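PDB 3EGO: probable 2-dehydropantoate 2-reductase from Bacillus subtilis, which probably catalyses the NADPH-dependent reduction of ketopantoate to pantoic acid, the second step in making pantoate for pantothenate biosynthesis. Local coordinates for residues T179-L191 against F211-L225. Numbering follows the deposited sequence.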
loop_
_atom_site.group_PDB
_atom_site.type_symbol
_atom_site.label_atom_id
_atom_site.label_comp_id
_atom_site.label_asym_id
_atom_site.label_seq_id
_atom_site.Cartn_x
_atom_site.Cartn_y
_atom_site.Cartn_z
ATOM N N THR A 179 23.102 12.170 2.432
ATOM C CA THR A 179 22.701 10.803 2.745
ATOM C C THR A 179 22.201 10.803 4.140
ATOM O O THR A 179 21.356 10.021 4.486
ATOM C CB THR A 179 23.880 9.777 2.671
ATOM O OG1 THR A 179 24.934 10.179 3.572
ATOM C CG2 THR A 179 24.382 9.664 1.266
ATOM N N GLY A 180 22.712 11.703 4.962
ATOM C CA GLY A 180 22.313 11.694 6.361
ATOM C C GLY A 180 20.858 12.069 6.524
ATOM O O GLY A 180 20.194 11.682 7.485
ATOM N N LYS A 181 20.353 12.860 5.594
ATOM C CA LYS A 181 18.931 13.214 5.613
ATOM C C LYS A 181 18.134 12.144 4.837
ATOM O O LYS A 181 17.019 11.797 5.210
ATOM C CB LYS A 181 18.748 14.603 4.995
ATOM C CG LYS A 181 17.272 15.073 4.854
ATOM C CD LYS A 181 17.186 16.559 4.427
ATOM C CE LYS A 181 15.880 16.838 3.671
ATOM N NZ LYS A 181 14.709 16.262 4.401
ATOM N N LEU A 182 18.714 11.630 3.758
ATOM C CA LEU A 182 18.018 10.618 2.946
ATOM C C LEU A 182 17.702 9.349 3.741
ATOM O O LEU A 182 16.582 8.838 3.651
ATOM C CB LEU A 182 18.811 10.291 1.661
ATOM C CG LEU A 182 17.977 9.441 0.681
ATOM C CD1 LEU A 182 17.785 10.125 -0.647
ATOM C CD2 LEU A 182 18.608 8.107 0.502
ATOM N N ILE A 183 18.650 8.851 4.549
ATOM C CA ILE A 183 18.392 7.606 5.289
ATOM C C ILE A 183 17.148 7.751 6.112
ATOM O O ILE A 183 16.294 6.875 6.135
ATOM C CB ILE A 183 19.561 7.109 6.189
ATOM C CG1 ILE A 183 19.229 5.720 6.760
ATOM C CG2 ILE A 183 19.824 8.053 7.365
ATOM C CD1 ILE A 183 18.960 4.608 5.695
ATOM N N VAL A 184 17.010 8.895 6.765
ATOM C CA VAL A 184 15.808 9.177 7.517
ATOM C C VAL A 184 14.514 9.190 6.652
ATOM O O VAL A 184 13.562 8.491 6.966
ATOM C CB VAL A 184 15.951 10.531 8.254
ATOM C CG1 VAL A 184 14.634 10.963 8.802
ATOM C CG2 VAL A 184 17.013 10.416 9.375
ATOM N N ASN A 185 14.488 9.971 5.580
ATOM C CA ASN A 185 13.275 10.079 4.763
ATOM C C ASN A 185 12.891 8.718 4.170
ATOM O O ASN A 185 11.716 8.344 4.144
ATOM C CB ASN A 185 13.455 11.119 3.649
ATOM C CG ASN A 185 13.632 12.552 4.184
ATOM O OD1 ASN A 185 14.118 13.425 3.470
ATOM N ND2 ASN A 185 13.249 12.785 5.430
ATOM N N ALA A 186 13.894 7.967 3.717
ATOM C CA ALA A 186 13.647 6.692 3.039
ATOM C C ALA A 186 13.015 5.663 3.983
ATOM O O ALA A 186 12.234 4.837 3.556
ATOM C CB ALA A 186 14.966 6.169 2.456
ATOM N N CYS A 187 13.358 5.708 5.268
ATOM C CA CYS A 187 12.819 4.753 6.228
ATOM C C CYS A 187 11.454 5.105 6.733
ATOM O O CYS A 187 10.663 4.205 7.053
ATOM C CB CYS A 187 13.725 4.608 7.442
ATOM S SG CYS A 187 15.265 3.879 7.090
ATOM N N ILE A 188 11.172 6.401 6.861
ATOM C CA ILE A 188 9.900 6.811 7.430
ATOM C C ILE A 188 8.810 7.026 6.389
ATOM O O ILE A 188 7.675 6.607 6.589
ATOM C CB ILE A 188 10.002 8.123 8.246
ATOM C CG1 ILE A 188 10.908 7.941 9.480
ATOM C CG2 ILE A 188 8.594 8.571 8.695
ATOM C CD1 ILE A 188 11.210 9.307 10.249
ATOM N N ASN A 189 9.143 7.703 5.295
ATOM C CA ASN A 189 8.110 8.196 4.342
ATOM C C ASN A 189 7.295 7.162 3.529
ATOM O O ASN A 189 6.054 7.219 3.480
ATOM C CB ASN A 189 8.739 9.235 3.411
ATOM C CG ASN A 189 9.048 10.577 4.133
ATOM O OD1 ASN A 189 9.020 10.658 5.360
ATOM N ND2 ASN A 189 9.355 11.608 3.363
ATOM N N PRO A 190 7.992 6.251 2.823
ATOM C CA PRO A 190 7.306 5.195 2.104
ATOM C C PRO A 190 6.471 4.343 3.033
ATOM O O PRO A 190 5.363 3.969 2.660
ATOM C CB PRO A 190 8.465 4.344 1.531
ATOM C CG PRO A 190 9.676 5.252 1.515
ATOM C CD PRO A 190 9.461 6.242 2.626
ATOM N N LEU A 191 6.987 4.034 4.235
ATOM C CA LEU A 191 6.267 3.160 5.146
ATOM C C LEU A 191 4.994 3.767 5.657
ATOM O O LEU A 191 3.966 3.084 5.729
ATOM C CB LEU A 191 7.112 2.757 6.363
ATOM C CG LEU A 191 7.854 1.435 6.282
ATOM C CD1 LEU A 191 8.949 1.516 5.253
ATOM C CD2 LEU A 191 8.452 1.086 7.638
ATOM N N PHE A 211 9.837 -3.967 10.324
ATOM C CA PHE A 211 9.857 -3.709 8.885
ATOM C C PHE A 211 10.703 -2.481 8.529
ATOM O O PHE A 211 11.510 -2.519 7.603
ATOM C CB PHE A 211 8.422 -3.564 8.362
ATOM C CG PHE A 211 8.309 -3.670 6.871
ATOM C CD1 PHE A 211 7.860 -4.856 6.272
ATOM C CD2 PHE A 211 8.630 -2.592 6.069
ATOM C CE1 PHE A 211 7.765 -4.951 4.873
ATOM C CE2 PHE A 211 8.508 -2.662 4.660
ATOM C CZ PHE A 211 8.086 -3.857 4.061
ATOM N N MET A 212 10.542 -1.384 9.275
ATOM C CA MET A 212 11.456 -0.231 9.097
ATOM C C MET A 212 12.945 -0.613 9.174
ATOM O O MET A 212 13.757 -0.152 8.377
ATOM C CB MET A 212 11.150 0.900 10.109
ATOM C CG MET A 212 11.639 2.299 9.614
ATOM S SD MET A 212 11.153 3.760 10.591
ATOM C CE MET A 212 11.625 3.264 12.225
ATOM N N LYS A 213 13.298 -1.449 10.145
ATOM C CA LYS A 213 14.700 -1.875 10.303
ATOM C C LYS A 213 15.202 -2.590 9.061
ATOM O O LYS A 213 16.339 -2.376 8.611
ATOM C CB LYS A 213 14.842 -2.772 11.520
ATOM C CG LYS A 213 16.231 -2.746 12.150
ATOM C CD LYS A 213 16.328 -3.784 13.238
ATOM C CE LYS A 213 17.764 -3.891 13.745
ATOM N NZ LYS A 213 17.756 -4.553 15.090
ATOM N N LEU A 214 14.345 -3.446 8.490
ATOM C CA LEU A 214 14.680 -4.153 7.255
ATOM C C LEU A 214 14.916 -3.182 6.110
ATOM O O LEU A 214 15.822 -3.362 5.287
ATOM C CB LEU A 214 13.562 -5.148 6.887
ATOM C CG LEU A 214 13.410 -6.404 7.747
ATOM C CD1 LEU A 214 12.215 -7.216 7.273
ATOM C CD2 LEU A 214 14.710 -7.220 7.691
ATOM N N VAL A 215 14.066 -2.153 6.029
ATOM C CA VAL A 215 14.286 -1.096 5.048
ATOM C C VAL A 215 15.601 -0.345 5.371
ATOM O O VAL A 215 16.418 -0.104 4.498
ATOM C CB VAL A 215 13.099 -0.106 5.012
ATOM C CG1 VAL A 215 13.406 1.072 4.117
ATOM C CG2 VAL A 215 11.838 -0.842 4.478
ATOM N N PHE A 216 15.798 -0.005 6.637
ATOM C CA PHE A 216 17.050 0.708 7.006
ATOM C C PHE A 216 18.311 -0.077 6.539
ATOM O O PHE A 216 19.250 0.460 5.924
ATOM C CB PHE A 216 17.081 0.904 8.520
ATOM C CG PHE A 216 18.375 1.487 9.006
ATOM C CD1 PHE A 216 18.558 2.863 9.006
ATOM C CD2 PHE A 216 19.417 0.663 9.425
ATOM C CE1 PHE A 216 19.770 3.418 9.436
ATOM C CE2 PHE A 216 20.628 1.217 9.864
ATOM C CZ PHE A 216 20.789 2.588 9.858
ATOM N N GLN A 217 18.315 -1.376 6.824
ATOM C CA GLN A 217 19.471 -2.211 6.504
ATOM C C GLN A 217 19.803 -2.186 5.036
ATOM O O GLN A 217 20.975 -2.099 4.686
ATOM C CB GLN A 217 19.283 -3.641 7.020
ATOM C CG GLN A 217 19.163 -3.691 8.556
ATOM C CD GLN A 217 18.921 -5.089 9.105
ATOM O OE1 GLN A 217 19.327 -5.394 10.233
ATOM N NE2 GLN A 217 18.271 -5.954 8.305
ATOM N N GLU A 218 18.791 -2.257 4.162
ATOM C CA GLU A 218 19.046 -2.145 2.729
ATOM C C GLU A 218 19.609 -0.784 2.358
ATOM O O GLU A 218 20.600 -0.668 1.634
ATOM C CB GLU A 218 17.753 -2.359 1.915
ATOM C CG GLU A 218 17.036 -3.640 2.220
ATOM C CD GLU A 218 15.782 -3.864 1.371
ATOM O OE1 GLU A 218 15.222 -2.895 0.798
ATOM O OE2 GLU A 218 15.362 -5.026 1.287
ATOM N N ALA A 219 18.920 0.263 2.790
ATOM C CA ALA A 219 19.303 1.620 2.414
ATOM C C ALA A 219 20.682 1.930 2.940
ATOM O O ALA A 219 21.510 2.484 2.229
ATOM C CB ALA A 219 18.292 2.633 2.989
ATOM N N CYS A 220 20.906 1.563 4.198
ATOM C CA CYS A 220 22.194 1.794 4.858
ATOM C C CYS A 220 23.358 1.196 4.058
ATOM O O CYS A 220 24.346 1.881 3.782
ATOM C CB CYS A 220 22.134 1.282 6.297
ATOM S SG CYS A 220 23.656 1.499 7.295
ATOM N N ARG A 221 23.227 -0.066 3.642
ATOM C CA ARG A 221 24.243 -0.688 2.788
ATOM C C ARG A 221 24.412 -0.038 1.414
ATOM O O ARG A 221 25.549 0.157 0.949
ATOM C CB ARG A 221 24.000 -2.188 2.632
ATOM C CG ARG A 221 25.014 -2.886 1.726
ATOM C CD ARG A 221 26.491 -2.677 2.210
ATOM N NE ARG A 221 27.450 -3.228 1.246
ATOM C CZ ARG A 221 27.882 -2.575 0.172
ATOM N NH1 ARG A 221 27.473 -1.326 -0.061
ATOM N NH2 ARG A 221 28.728 -3.157 -0.672
ATOM N N ILE A 222 23.309 0.297 0.742
ATOM C CA ILE A 222 23.381 0.911 -0.578
ATOM C C ILE A 222 24.150 2.245 -0.505
ATOM O O ILE A 222 24.958 2.581 -1.393
ATOM C CB ILE A 222 21.939 1.190 -1.144
ATOM C CG1 ILE A 222 21.233 -0.125 -1.523
ATOM C CG2 ILE A 222 21.983 2.095 -2.329
ATOM C CD1 ILE A 222 19.670 -0.022 -1.492
ATOM N N LEU A 223 23.900 2.999 0.560
ATOM C CA LEU A 223 24.539 4.319 0.725
ATOM C C LEU A 223 25.950 4.228 1.317
ATOM O O LEU A 223 26.695 5.245 1.332
ATOM C CB LEU A 223 23.685 5.215 1.636
ATOM C CG LEU A 223 22.305 5.571 1.094
ATOM C CD1 LEU A 223 21.443 6.132 2.216
ATOM C CD2 LEU A 223 22.351 6.526 -0.126
ATOM N N LYS A 224 26.290 3.052 1.853
ATOM C CA LYS A 224 27.570 2.841 2.526
ATOM C C LYS A 224 27.776 3.843 3.668
ATOM O O LYS A 224 28.796 4.536 3.735
ATOM C CB LYS A 224 28.698 2.964 1.500
ATOM C CG LYS A 224 28.700 1.865 0.458
ATOM C CD LYS A 224 29.543 2.243 -0.741
ATOM C CE LYS A 224 29.761 1.054 -1.644
ATOM N NZ LYS A 224 30.516 1.443 -2.874
ATOM N N LEU A 225 26.799 3.925 4.559
ATOM C CA LEU A 225 26.845 4.880 5.653
ATOM C C LEU A 225 27.942 4.537 6.642
ATOM O O LEU A 225 28.032 3.395 7.105
ATOM C CB LEU A 225 25.507 4.902 6.381
ATOM C CG LEU A 225 24.350 5.405 5.519
ATOM C CD1 LEU A 225 23.137 5.599 6.392
ATOM C CD2 LEU A 225 24.743 6.695 4.808
#
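I183 fills the tight centre of this helix pair. Its CD1 presses on A219 CB at 3.4 Å, closer than usual for two carbons. Its CG1 lies 3.6 Å from F216 CE1, and its CB meets L225 CD1. CG1 lies anti to the backbone N (chi1 -173°), which carries this branch to the F216 ring and A219. Cut back to alanine, this position would probably leave a gap between A219, the F216 ring and L225. One turn on, C187 SG sits at the F216 ring edge, 5.2 Å from the centroid, and 3.6 Å from F216 CA. The two helices run roughly antiparallel at 144° in the all-helical C-terminal domain of the ketopantoate reductase family. A Schellman motif at K224 ends the second helix and turns L225 back, so that its CD2 lies 3.7 Å from T179 OG1. That hydroxyl is hydrogen-bonded to Y175 O. At the other end, L191 CD2 packs 3.6 Å from M212 CA. The outer face of the second helix is the solvent side: K213 and Q217 point away from the first helix and are exposed. On the far side of the first helix, K181, the probable proton donor, gives a 3.0 Å hydrogen bond from NZ to N185 OD1, on a lone pair in the carbonyl plane.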